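Local coordinates for STIL N-terminal domain-containing protein (Trichoplax adhaerens, PDB 5OI9) that probably takes part in centriole assembly as the Trichoplax counterpart of STIL, with an N-terminal domain that probably binds the centrosomal protein CEP85, at residues A[225-230]-A[301-306]; A[257-262]-A[273-278]; A[299-302]-A[307-310]. All coordinates share one frame; numbering follows the deposited sequence.

Interaction 1: A[225-230]-A[301-306]; sequences QDTQKS and YTQTRP
Thr227 and Gln303 carry this sparse contact, a polar meeting of two side chains that buries just 59 Å² between the segments. Along 225-230, Gln225 and Asp226 come first, in a poorly ordered, exposed loop, and neither reaches the other segment. At Thr227 the side chain turns toward 301-306. Its OG1 sits between the backbone N and the carbonyl carbon (chi1 48°) and lies 3.3 Å from NE2 of Gln303, the two side chains crossing at about a right angle. The hydroxyl is hydrogen-bonded to the carbonyl O of Phe224, and the Gln303 amide makes a weak hydrogen bond to that same oxygen, so both groups converge on one loop carbonyl. Gln303 can span the gap because its chain runs extended beyond CG (chi2 169°); the CA atoms of Thr227 and Gln303 stand 10.1 Å apart, much farther than in directly paired strands. Next, Gln228 packs on Val264 and His269, and strand 229-235 then begins with Lys229, whose backbone pairs with Asp262 and whose side chain leans on Trp260 and Asp262. On the opposing segment, the backbones of Tyr301 and Gln303 bond to Val261 and Val264. Strand 256-264 thus separates the two segments, and the glutamine bridges past its end. This is the geometry of next-but-one strands in a mixed beta sheet, with 229-235 antiparallel and 296-302 parallel to the strand between them, joined at their ends by a loop-to-loop side-chain contact.

Interaction 2: A[257-262]-A[273-278]; sequences VGIWVD and WSACMR
Ile259 pushes its CD1 methyl against the helix at Ala275 and Cys276, and this is the tight part of the contact. CD1 lies 3.6 Å from CB of Ala275 and 3.9 Å from SG of Cys276, and it also comes within 3.7 Å of the Cys276 backbone N, so a single methyl rests on the helix surface where the small alanine lets the strand come near. The reach comes from an isoleucine chain that is stretched out past CG1 (chi2 177°), carrying CD1 directly off the strand. Val261, two residues on and likewise directed at the helix, adds a lighter touch: its CG2 is 3.9 Å from CB of Ala275, which is thereby shared by both branched side chains. The rest is looser and serves other neighbours, although it too is buried. Trp260 turns to the far side of the strand, where it packs on Leu211 and Leu215 and its NE1 bonds to the carbonyl O of Val244. On the helix, Trp273 points away from the strand; CG of Met277, a selenomethionine, lies 3.4 Å above the centre of the Trp273 ring, and Trp273 NE1 bonds to Ala194 O. Arg278 leads off to the carbonyl O of Asp158. The contact is purely apolar, with the segment axes 8.9 Å apart and running 152° to one another. It belongs to a beta-alpha-beta crossover: helix 270-281 covers one face of the sheet between strand 256-264 and the adjacent parallel strand 296-302, whose Leu298 and Leu300 extend the same apolar layer beneath it.

Interaction 3: A[299-302]-A[307-310]; sequences VLYT and KPEF
Leu300 and Glu309 form an antiparallel hydrogen-bonded pair, gripping each other through two backbone bonds. Leu300 N gives to Glu309 O at 2.8 Å and nearly straight (172°), and Glu309 N gives to Leu300 O, also at 2.8 Å. Beside them, CD2 of Leu300 lies 3.9 Å from OE1 of Glu309, an oxygen bonded to Trp311 NE1, and the Thr302 methyl CG2 crosses at 4.0 Å from Glu309 CD. On the other face of the sheet, Val299 and Phe310 make a non-hydrogen-bonded pair, with Val299 CG2 3.9 Å from Phe310 CE2. Here Pro308 makes a CH-pi contact with Tyr301: CB sits over one ring face, 3.8 Å from the centroid and 24° off its normal. CG of Tyr301 stands beside its backbone N (chi1 -64°), which swings the ring back along Pro308. A serine in place of Tyr301 would probably leave the Pro308 ring without its aromatic partner and open a gap beside it. The pairing builds the beta hairpin of strands 296-302 and 309-314, whose first strand is flanked on its other edge by strand 256-264, while the Phe310 side chain also touches Ile201 and Pro203.

From the N terminus, the chain, having already given strands 27-29 and 196-200 to the seven-stranded mixed sheet, reaches strand 229-235 through 225-230, and interaction 1 closes a long loop from there to 301-306, with 70 residues between. Nested inside it, interaction 2 closes a much shorter loop between strand 256-264 and helix 270-281. The chain then returns as strand 296-302, and interaction 3, which shares Tyr301 and Thr302 with interaction 1, closes the hairpin to strand 309-314. Strand 256-264 lies between 229-235 and 296-302, and Val261 N, 3.0 Å from Val299 O in a probable hydrogen bond, ties interaction 2 to interaction 3. Together the contacts tie four neighbouring strands and one covering helix into a single unit.

Interaction 1: A[225-230]-A[301-306]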
ATOM      1  N   GLN A 225     -13.219  -7.640  -8.348  1.00 90.15           N
ATOM      2  CA  GLN A 225     -12.189  -6.731  -7.872  1.00 88.69           C
ATOM      3  C   GLN A 225     -11.576  -7.255  -6.581  1.00 84.25           C
ATOM      4  O   GLN A 225     -12.248  -7.895  -5.767  1.00 84.84           O
ATOM      5  CB  GLN A 225     -12.764  -5.332  -7.642  1.00 94.86           C
ATOM      6  CG  GLN A 225     -13.445  -4.738  -8.858  1.00 91.98           C
ATOM      7  CD  GLN A 225     -12.487  -4.521 -10.010  1.00 98.47           C
ATOM      8  OE1 GLN A 225     -11.417  -3.933  -9.840  1.00 93.59           O
ATOM      9  NE2 GLN A 225     -12.862  -5.001 -11.189  1.00102.21           N
ATOM     10  N   ASP A 226     -10.283  -6.979  -6.405  1.00 76.54           N
ATOM     11  CA  ASP A 226      -9.555  -7.331  -5.185  1.00 72.25           C
ATOM     12  C   ASP A 226      -9.582  -8.835  -4.928  1.00 65.85           C
ATOM     13  O   ASP A 226      -9.694  -9.288  -3.785  1.00 70.14           O
ATOM     14  CB  ASP A 226     -10.095  -6.561  -3.979  1.00 77.57           C
ATOM     15  CG  ASP A 226      -9.828  -5.074  -4.077  1.00 83.26           C
ATOM     16  OD1 ASP A 226      -9.066  -4.663  -4.978  1.00 81.04           O
ATOM     17  OD2 ASP A 226     -10.382  -4.315  -3.254  1.00 79.26           O
ATOM     18  N   THR A 227      -9.484  -9.619  -5.998  1.00 63.37           N
ATOM     19  CA  THR A 227      -9.290 -11.061  -5.905  1.00 54.82           C
ATOM     20  C   THR A 227      -7.875 -11.440  -6.321  1.00 41.41           C
ATOM     21  O   THR A 227      -7.656 -12.443  -7.002  1.00 45.63           O
ATOM     22  CB  THR A 227     -10.304 -11.818  -6.758  1.00 67.16           C
ATOM     23  OG1 THR A 227     -10.363 -11.242  -8.070  1.00 73.66           O
ATOM     24  CG2 THR A 227     -11.663 -11.761  -6.124  1.00 73.95           C
ATOM     25  N   GLN A 228      -6.900 -10.633  -5.919  1.00 31.87           N
ATOM     26  CA  GLN A 228      -5.515 -10.905  -6.259  1.00 28.61           C
ATOM     27  C   GLN A 228      -4.923 -11.936  -5.311  1.00 20.29           C
ATOM     28  O   GLN A 228      -5.212 -11.945  -4.111  1.00 18.65           O
ATOM     29  CB  GLN A 228      -4.686  -9.621  -6.210  1.00 24.17           C
ATOM     30  CG  GLN A 228      -5.089  -8.576  -7.232  1.00 24.24           C
ATOM     31  CD  GLN A 228      -6.216  -7.691  -6.749  1.00 31.35           C
ATOM     32  OE1 GLN A 228      -6.339  -7.424  -5.555  1.00 36.72           O
ATOM     33  NE2 GLN A 228      -7.050  -7.233  -7.677  1.00 37.34           N
ATOM     34  N   LYS A 229      -4.101 -12.821  -5.863  1.00 22.47           N
ATOM     35  CA  LYS A 229      -3.234 -13.671  -5.068  1.00 19.86           C
ATOM     36  C   LYS A 229      -1.911 -13.807  -5.803  1.00 15.60           C
ATOM     37  O   LYS A 229      -1.823 -13.585  -7.014  1.00 13.04           O
ATOM     38  CB  LYS A 229      -3.860 -15.045  -4.786  1.00 20.41           C
ATOM     39  CG  LYS A 229      -4.160 -15.885  -6.013  1.00 35.27           C
ATOM     40  CD  LYS A 229      -4.704 -17.246  -5.594  1.00 46.63           C
ATOM     41  CE  LYS A 229      -4.715 -18.238  -6.745  1.00 38.58           C
ATOM     42  NZ  LYS A 229      -4.926 -19.631  -6.258  1.00 42.52           N
ATOM     43  N   SER A 230      -0.868 -14.145  -5.050  1.00 14.45           N
ATOM     44  CA  SER A 230       0.460 -14.232  -5.631  1.00 12.98           C
ATOM     45  C   SER A 230       1.258 -15.297  -4.901  1.00 14.28           C
ATOM     46  O   SER A 230       0.892 -15.746  -3.811  1.00 12.20           O
ATOM     47  CB  SER A 230       1.193 -12.886  -5.573  1.00 14.10           C
ATOM     48  OG  SER A 230       1.680 -12.631  -4.268  1.00 12.56           O
ATOM     49  N   TYR A 301      -0.980 -14.263 -14.518  1.00 13.19           N
ATOM     50  CA  TYR A 301      -2.259 -14.853 -14.909  1.00 15.63           C
ATOM     51  C   TYR A 301      -3.316 -13.757 -14.890  1.00 17.99           C
ATOM     52  O   TYR A 301      -3.927 -13.471 -13.861  1.00 20.96           O
ATOM     53  CB  TYR A 301      -2.632 -16.000 -13.977  1.00 14.70           C
ATOM     54  CG  TYR A 301      -1.677 -17.166 -14.039  1.00 16.34           C
ATOM     55  CD1 TYR A 301      -1.865 -18.191 -14.957  1.00 15.58           C
ATOM     56  CD2 TYR A 301      -0.586 -17.243 -13.180  1.00 14.04           C
ATOM     57  CE1 TYR A 301      -0.994 -19.261 -15.019  1.00 18.25           C
ATOM     58  CE2 TYR A 301       0.288 -18.308 -13.235  1.00 13.61           C
ATOM     59  CZ  TYR A 301       0.081 -19.314 -14.158  1.00 19.85           C
ATOM     60  OH  TYR A 301       0.949 -20.378 -14.219  1.00 17.83           O
ATOM     61  N   THR A 302      -3.536 -13.130 -16.042  1.00 16.05           N
ATOM     62  CA  THR A 302      -4.550 -12.090 -16.110  1.00 21.24           C
ATOM     63  C   THR A 302      -5.942 -12.706 -16.215  1.00 25.08           C
ATOM     64  O   THR A 302      -6.122 -13.845 -16.658  1.00 21.85           O
ATOM     65  CB  THR A 302      -4.304 -11.153 -17.296  1.00 20.42           C
ATOM     66  OG1 THR A 302      -4.544 -11.850 -18.524  1.00 20.81           O
ATOM     67  CG2 THR A 302      -2.875 -10.632 -17.277  1.00 19.29           C
ATOM     68  N   GLN A 303      -6.937 -11.927 -15.793  1.00 22.32           N
ATOM     69  CA  GLN A 303      -8.327 -12.364 -15.827  1.00 27.35           C
ATOM     70  C   GLN A 303      -8.941 -12.285 -17.217  1.00 23.28           C
ATOM     71  O   GLN A 303     -10.037 -12.816 -17.421  1.00 29.63           O
ATOM     72  CB  GLN A 303      -9.167 -11.524 -14.859  1.00 30.92           C
ATOM     73  CG  GLN A 303      -8.766 -11.648 -13.401  1.00 35.10           C
ATOM     74  CD  GLN A 303      -9.438 -10.607 -12.526  1.00 42.70           C
ATOM     75  OE1 GLN A 303      -9.667  -9.476 -12.955  1.00 41.27           O
ATOM     76  NE2 GLN A 303      -9.761 -10.986 -11.295  1.00 49.32           N
ATOM     77  N   THR A 304      -8.269 -11.645 -18.172  1.00 18.43           N
ATOM     78  CA  THR A 304      -8.835 -11.410 -19.491  1.00 23.78           C
ATOM     79  C   THR A 304      -8.221 -12.276 -20.582  1.00 22.66           C
ATOM     80  O   THR A 304      -8.618 -12.151 -21.745  1.00 19.98           O
ATOM     81  CB  THR A 304      -8.691  -9.929 -19.870  1.00 31.61           C
ATOM     82  OG1 THR A 304      -7.305  -9.558 -19.860  1.00 31.21           O
ATOM     83  CG2 THR A 304      -9.450  -9.050 -18.882  1.00 29.12           C
ATOM     84  N   ARG A 305      -7.265 -13.145 -20.250  1.00 20.14           N
ATOM     85  CA  ARG A 305      -6.604 -13.974 -21.249  1.00 21.75           C
ATOM     86  C   ARG A 305      -6.509 -15.413 -20.764  1.00 17.87           C
ATOM     87  O   ARG A 305      -6.341 -15.655 -19.561  1.00 19.26           O
ATOM     88  CB  ARG A 305      -5.197 -13.447 -21.569  1.00 18.79           C
ATOM     89  CG  ARG A 305      -5.147 -11.965 -21.876  1.00 22.28           C
ATOM     90  CD  ARG A 305      -3.868 -11.595 -22.595  1.00 26.60           C
ATOM     91  NE  ARG A 305      -3.778 -12.257 -23.892  1.00 22.85           N
ATOM     92  CZ  ARG A 305      -2.783 -12.084 -24.752  1.00 24.76           C
ATOM     93  NH1 ARG A 305      -1.782 -11.265 -24.459  1.00 32.34           N
ATOM     94  NH2 ARG A 305      -2.788 -12.731 -25.907  1.00 27.77           N
ATOM     95  N   PRO A 306      -6.605 -16.389 -21.673  1.00 20.74           N
ATOM     96  CA  PRO A 306      -6.602 -17.795 -21.238  1.00 19.64           C
ATOM     97  C   PRO A 306      -5.238 -18.287 -20.791  1.00 17.89           C
ATOM     98  O   PRO A 306      -5.163 -19.176 -19.935  1.00 25.64           O
ATOM     99  CB  PRO A 306      -7.095 -18.544 -22.482  1.00 15.23           C
ATOM    100  CG  PRO A 306      -6.680 -17.683 -23.620  1.00 15.76           C
ATOM    101  CD  PRO A 306      -6.774 -16.260 -23.132  1.00 15.70           C
TER

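Interaction 2: A[257-262]-A[273-278]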
ATOM      1  N   VAL A 257      13.415 -17.573  -8.429  1.00  8.45           N
ATOM      2  CA  VAL A 257      13.771 -16.792  -9.608  1.00  9.36           C
ATOM      3  C   VAL A 257      12.734 -15.735  -9.949  1.00 11.30           C
ATOM      4  O   VAL A 257      12.887 -15.041 -10.959  1.00  8.58           O
ATOM      5  CB  VAL A 257      14.018 -17.701 -10.829  1.00 14.16           C
ATOM      6  CG1 VAL A 257      15.266 -18.548 -10.620  1.00  8.73           C
ATOM      7  CG2 VAL A 257      12.797 -18.580 -11.086  1.00  7.69           C
ATOM      8  N   GLY A 258      11.683 -15.594  -9.151  1.00 12.74           N
ATOM      9  CA  GLY A 258      10.668 -14.602  -9.450  1.00 13.46           C
ATOM     10  C   GLY A 258       9.371 -14.920  -8.726  1.00 10.27           C
ATOM     11  O   GLY A 258       9.367 -15.574  -7.685  1.00 11.93           O
ATOM     12  N   ILE A 259       8.276 -14.432  -9.310  1.00  8.70           N
ATOM     13  CA  ILE A 259       6.959 -14.469  -8.687  1.00 12.41           C
ATOM     14  C   ILE A 259       5.911 -14.810  -9.737  1.00 10.16           C
ATOM     15  O   ILE A 259       6.146 -14.712 -10.943  1.00 10.10           O
ATOM     16  CB  ILE A 259       6.591 -13.125  -8.020  1.00  9.40           C
ATOM     17  CG1 ILE A 259       6.542 -12.014  -9.073  1.00 10.04           C
ATOM     18  CG2 ILE A 259       7.572 -12.779  -6.916  1.00  9.57           C
ATOM     19  CD1 ILE A 259       6.107 -10.659  -8.529  1.00 10.32           C
ATOM     20  N   TRP A 260       4.739 -15.218  -9.256  1.00 11.42           N
ATOM     21  CA  TRP A 260       3.548 -15.309 -10.085  1.00 12.98           C
ATOM     22  C   TRP A 260       2.437 -14.494  -9.436  1.00 12.46           C
ATOM     23  O   TRP A 260       2.376 -14.366  -8.209  1.00 11.75           O
ATOM     24  CB  TRP A 260       3.098 -16.766 -10.305  1.00  9.31           C
ATOM     25  CG  TRP A 260       2.718 -17.514  -9.064  1.00 12.44           C
ATOM     26  CD1 TRP A 260       3.518 -18.341  -8.326  1.00 13.27           C
ATOM     27  CD2 TRP A 260       1.435 -17.525  -8.426  1.00 12.12           C
ATOM     28  NE1 TRP A 260       2.814 -18.858  -7.266  1.00 12.19           N
ATOM     29  CE2 TRP A 260       1.534 -18.372  -7.303  1.00 14.83           C
ATOM     30  CE3 TRP A 260       0.214 -16.896  -8.691  1.00 12.67           C
ATOM     31  CZ2 TRP A 260       0.460 -18.605  -6.445  1.00 13.41           C
ATOM     32  CZ3 TRP A 260      -0.851 -17.125  -7.835  1.00 16.57           C
ATOM     33  CH2 TRP A 260      -0.721 -17.974  -6.728  1.00 12.47           C
ATOM     34  N   VAL A 261       1.575 -13.916 -10.271  1.00 11.28           N
ATOM     35  CA  VAL A 261       0.476 -13.076  -9.811  1.00 10.31           C
ATOM     36  C   VAL A 261      -0.788 -13.472 -10.563  1.00 16.74           C
ATOM     37  O   VAL A 261      -0.753 -13.703 -11.777  1.00 16.20           O
ATOM     38  CB  VAL A 261       0.782 -11.573  -9.999  1.00 12.29           C
ATOM     39  CG1 VAL A 261      -0.444 -10.726  -9.668  1.00 10.72           C
ATOM     40  CG2 VAL A 261       1.963 -11.156  -9.131  1.00  8.46           C
ATOM     41  N   ASP A 262      -1.902 -13.549  -9.838  1.00 17.02           N
ATOM     42  CA  ASP A 262      -3.189 -13.944 -10.390  1.00 17.94           C
ATOM     43  C   ASP A 262      -4.246 -12.916 -10.001  1.00 25.38           C
ATOM     44  O   ASP A 262      -4.142 -12.256  -8.964  1.00 23.18           O
ATOM     45  CB  ASP A 262      -3.590 -15.340  -9.883  1.00 21.38           C
ATOM     46  CG  ASP A 262      -4.928 -15.804 -10.421  1.00 33.40           C
ATOM     47  OD1 ASP A 262      -5.330 -15.345 -11.510  1.00 38.69           O
ATOM     48  OD2 ASP A 262      -5.584 -16.626  -9.743  1.00 34.15           O
ATOM     49  N   TRP A 273       3.094  -4.492  -8.970  1.00 10.07           N
ATOM     50  CA  TRP A 273       4.245  -3.775  -8.434  1.00 12.31           C
ATOM     51  C   TRP A 273       4.469  -4.111  -6.965  1.00  9.98           C
ATOM     52  O   TRP A 273       5.614  -4.251  -6.521  1.00 11.70           O
ATOM     53  CB  TRP A 273       4.043  -2.273  -8.622  1.00 10.96           C
ATOM     54  CG  TRP A 273       5.118  -1.408  -8.040  1.00 13.48           C
ATOM     55  CD1 TRP A 273       6.279  -1.020  -8.644  1.00 16.55           C
ATOM     56  CD2 TRP A 273       5.116  -0.795  -6.744  1.00 12.81           C
ATOM     57  NE1 TRP A 273       7.005  -0.213  -7.801  1.00 20.45           N
ATOM     58  CE2 TRP A 273       6.311  -0.057  -6.631  1.00 17.18           C
ATOM     59  CE3 TRP A 273       4.222  -0.799  -5.670  1.00 15.51           C
ATOM     60  CZ2 TRP A 273       6.635   0.670  -5.485  1.00 18.87           C
ATOM     61  CZ3 TRP A 273       4.546  -0.080  -4.532  1.00 15.15           C
ATOM     62  CH2 TRP A 273       5.742   0.643  -4.449  1.00 15.05           C
ATOM     63  N   SER A 274       3.382  -4.262  -6.200  1.00  9.88           N
ATOM     64  CA  SER A 274       3.509  -4.586  -4.783  1.00  9.32           C
ATOM     65  C   SER A 274       4.151  -5.952  -4.584  1.00 12.98           C
ATOM     66  O   SER A 274       4.977  -6.133  -3.680  1.00 11.86           O
ATOM     67  CB  SER A 274       2.138  -4.533  -4.109  1.00 11.01           C
ATOM     68  OG  SER A 274       1.569  -3.237  -4.210  1.00 16.08           O
ATOM     69  N   ALA A 275       3.787  -6.927  -5.423  1.00 11.28           N
ATOM     70  CA  ALA A 275       4.415  -8.241  -5.339  1.00 10.09           C
ATOM     71  C   ALA A 275       5.891  -8.169  -5.713  1.00 10.71           C
ATOM     72  O   ALA A 275       6.731  -8.803  -5.062  1.00 13.38           O
ATOM     73  CB  ALA A 275       3.673  -9.231  -6.234  1.00  7.29           C
ATOM     74  N   CYS A 276       6.225  -7.394  -6.749  1.00 10.53           N
ATOM     75  CA  CYS A 276       7.624  -7.219  -7.134  1.00 16.34           C
ATOM     76  C   CYS A 276       8.438  -6.610  -5.999  1.00 16.23           C
ATOM     77  O   CYS A 276       9.533  -7.087  -5.678  1.00 12.45           O
ATOM     78  CB  CYS A 276       7.721  -6.342  -8.384  1.00 15.85           C
ATOM     79  SG  CYS A 276       6.985  -7.054  -9.871  1.00 14.66           S
HETATM   80  N   MSE A 277       7.921  -5.546  -5.385  1.00 12.59           N
HETATM   81  CA  MSE A 277       8.598  -4.886  -4.272  1.00 10.73           C
HETATM   82  C   MSE A 277       8.804  -5.837  -3.108  1.00 13.90           C
HETATM   83  O   MSE A 277       9.884  -5.905  -2.520  1.00 15.81           O
HETATM   84  CB  MSE A 277       7.799  -3.669  -3.806  1.00 16.38           C
HETATM   85  CG  MSE A 277       7.765  -2.553  -4.823  1.00 14.57           C
HETATM   86 SE   MSE A 277       9.543  -1.867  -5.204  1.00 24.87          SE
HETATM   87  CE  MSE A 277       9.737  -0.772  -3.611  1.00 22.49           C
ATOM     88  N   ARG A 278       7.741  -6.573  -2.785  1.00 10.46           N
ATOM     89  CA  ARG A 278       7.808  -7.544  -1.700  1.00 11.37           C
ATOM     90  C   ARG A 278       8.882  -8.594  -1.962  1.00 16.76           C
ATOM     91  O   ARG A 278       9.630  -8.968  -1.050  1.00 14.76           O
ATOM     92  CB  ARG A 278       6.443  -8.199  -1.520  1.00 17.80           C
ATOM     93  CG  ARG A 278       6.395  -9.223  -0.421  1.00 22.07           C
ATOM     94  CD  ARG A 278       6.562  -8.587   0.949  1.00 22.29           C
ATOM     95  NE  ARG A 278       6.574  -9.619   1.977  1.00 23.93           N
ATOM     96  CZ  ARG A 278       5.478 -10.171   2.482  1.00 23.88           C
ATOM     97  NH1 ARG A 278       4.283  -9.779   2.062  1.00 19.82           N
ATOM     98  NH2 ARG A 278       5.577 -11.113   3.410  1.00 29.33           N
TER

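Interaction 3: A[299-302]-A[307-310]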
ATOM      1  N   VAL A 299       5.279 -14.488 -13.806  1.00 13.35           N
ATOM      2  CA  VAL A 299       4.261 -15.255 -14.512  1.00 11.55           C
ATOM      3  C   VAL A 299       2.922 -14.635 -14.143  1.00 11.95           C
ATOM      4  O   VAL A 299       2.463 -14.757 -13.003  1.00 12.96           O
ATOM      5  CB  VAL A 299       4.319 -16.746 -14.154  1.00 13.75           C
ATOM      6  CG1 VAL A 299       3.293 -17.524 -14.955  1.00 13.02           C
ATOM      7  CG2 VAL A 299       5.717 -17.294 -14.405  1.00 10.01           C
ATOM      8  N   LEU A 300       2.303 -13.946 -15.097  1.00 11.98           N
ATOM      9  CA  LEU A 300       1.134 -13.113 -14.838  1.00 13.36           C
ATOM     10  C   LEU A 300      -0.105 -13.793 -15.405  1.00 17.50           C
ATOM     11  O   LEU A 300      -0.271 -13.874 -16.628  1.00 18.86           O
ATOM     12  CB  LEU A 300       1.323 -11.723 -15.441  1.00 10.92           C
ATOM     13  CG  LEU A 300       0.305 -10.659 -15.031  1.00 17.44           C
ATOM     14  CD1 LEU A 300       0.307 -10.475 -13.521  1.00 13.13           C
ATOM     15  CD2 LEU A 300       0.604  -9.345 -15.733  1.00 14.79           C
ATOM     16  N   TYR A 301      -0.980 -14.263 -14.518  1.00 13.19           N
ATOM     17  CA  TYR A 301      -2.259 -14.853 -14.909  1.00 15.63           C
ATOM     18  C   TYR A 301      -3.316 -13.757 -14.890  1.00 17.99           C
ATOM     19  O   TYR A 301      -3.927 -13.471 -13.861  1.00 20.96           O
ATOM     20  CB  TYR A 301      -2.632 -16.000 -13.977  1.00 14.70           C
ATOM     21  CG  TYR A 301      -1.677 -17.166 -14.039  1.00 16.34           C
ATOM     22  CD1 TYR A 301      -1.865 -18.191 -14.957  1.00 15.58           C
ATOM     23  CD2 TYR A 301      -0.586 -17.243 -13.180  1.00 14.04           C
ATOM     24  CE1 TYR A 301      -0.994 -19.261 -15.019  1.00 18.25           C
ATOM     25  CE2 TYR A 301       0.288 -18.308 -13.235  1.00 13.61           C
ATOM     26  CZ  TYR A 301       0.081 -19.314 -14.158  1.00 19.85           C
ATOM     27  OH  TYR A 301       0.949 -20.378 -14.219  1.00 17.83           O
ATOM     28  N   THR A 302      -3.536 -13.130 -16.042  1.00 16.05           N
ATOM     29  CA  THR A 302      -4.550 -12.090 -16.110  1.00 21.24           C
ATOM     30  C   THR A 302      -5.942 -12.706 -16.215  1.00 25.08           C
ATOM     31  O   THR A 302      -6.122 -13.845 -16.658  1.00 21.85           O
ATOM     32  CB  THR A 302      -4.304 -11.153 -17.296  1.00 20.42           C
ATOM     33  OG1 THR A 302      -4.544 -11.850 -18.524  1.00 20.81           O
ATOM     34  CG2 THR A 302      -2.875 -10.632 -17.277  1.00 19.29           C
ATOM     35  N   LYS A 307      -4.159 -17.739 -21.341  1.00 14.63           N
ATOM     36  CA  LYS A 307      -2.817 -18.166 -20.994  1.00 17.38           C
ATOM     37  C   LYS A 307      -2.065 -17.052 -20.272  1.00 17.63           C
ATOM     38  O   LYS A 307      -2.333 -15.868 -20.497  1.00 15.76           O
ATOM     39  CB  LYS A 307      -2.027 -18.582 -22.242  1.00 18.32           C
ATOM     40  CG  LYS A 307      -2.488 -19.897 -22.850  1.00 21.74           C
ATOM     41  CD  LYS A 307      -1.442 -20.454 -23.806  1.00 35.03           C
ATOM     42  CE  LYS A 307      -1.770 -21.880 -24.218  1.00 59.39           C
ATOM     43  NZ  LYS A 307      -0.683 -22.492 -25.034  1.00 61.95           N
ATOM     44  N   PRO A 308      -1.119 -17.397 -19.400  1.00 18.71           N
ATOM     45  CA  PRO A 308      -0.399 -16.365 -18.648  1.00 18.26           C
ATOM     46  C   PRO A 308       0.577 -15.600 -19.526  1.00 15.64           C
ATOM     47  O   PRO A 308       1.029 -16.074 -20.571  1.00 18.26           O
ATOM     48  CB  PRO A 308       0.342 -17.168 -17.572  1.00 17.73           C
ATOM     49  CG  PRO A 308       0.546 -18.507 -18.201  1.00 19.44           C
ATOM     50  CD  PRO A 308      -0.698 -18.754 -19.010  1.00 19.03           C
ATOM     51  N   GLU A 309       0.896 -14.392 -19.080  1.00 14.08           N
ATOM     52  CA  GLU A 309       1.922 -13.565 -19.694  1.00 16.13           C
ATOM     53  C   GLU A 309       3.223 -13.700 -18.914  1.00 17.17           C
ATOM     54  O   GLU A 309       3.222 -13.846 -17.688  1.00 16.94           O
ATOM     55  CB  GLU A 309       1.503 -12.094 -19.733  1.00 15.87           C
ATOM     56  CG  GLU A 309       0.173 -11.813 -20.410  1.00 19.67           C
ATOM     57  CD  GLU A 309      -0.218 -10.348 -20.306  1.00 24.99           C
ATOM     58  OE1 GLU A 309       0.483  -9.597 -19.590  1.00 15.92           O
ATOM     59  OE2 GLU A 309      -1.220  -9.947 -20.937  1.00 29.36           O
ATOM     60  N   PHE A 310       4.338 -13.641 -19.633  1.00 13.69           N
ATOM     61  CA  PHE A 310       5.663 -13.760 -19.042  1.00 15.24           C
ATOM     62  C   PHE A 310       6.406 -12.440 -19.188  1.00 16.33           C
ATOM     63  O   PHE A 310       6.452 -11.866 -20.282  1.00 14.47           O
ATOM     64  CB  PHE A 310       6.453 -14.899 -19.693  1.00 14.64           C
ATOM     65  CG  PHE A 310       5.893 -16.264 -19.403  1.00 18.96           C
ATOM     66  CD1 PHE A 310       4.790 -16.738 -20.093  1.00 17.50           C
ATOM     67  CD2 PHE A 310       6.472 -17.076 -18.438  1.00 16.83           C
ATOM     68  CE1 PHE A 310       4.273 -17.991 -19.827  1.00 14.81           C
ATOM     69  CE2 PHE A 310       5.959 -18.333 -18.171  1.00 16.72           C
ATOM     70  CZ  PHE A 310       4.858 -18.788 -18.867  1.00 16.12           C
TER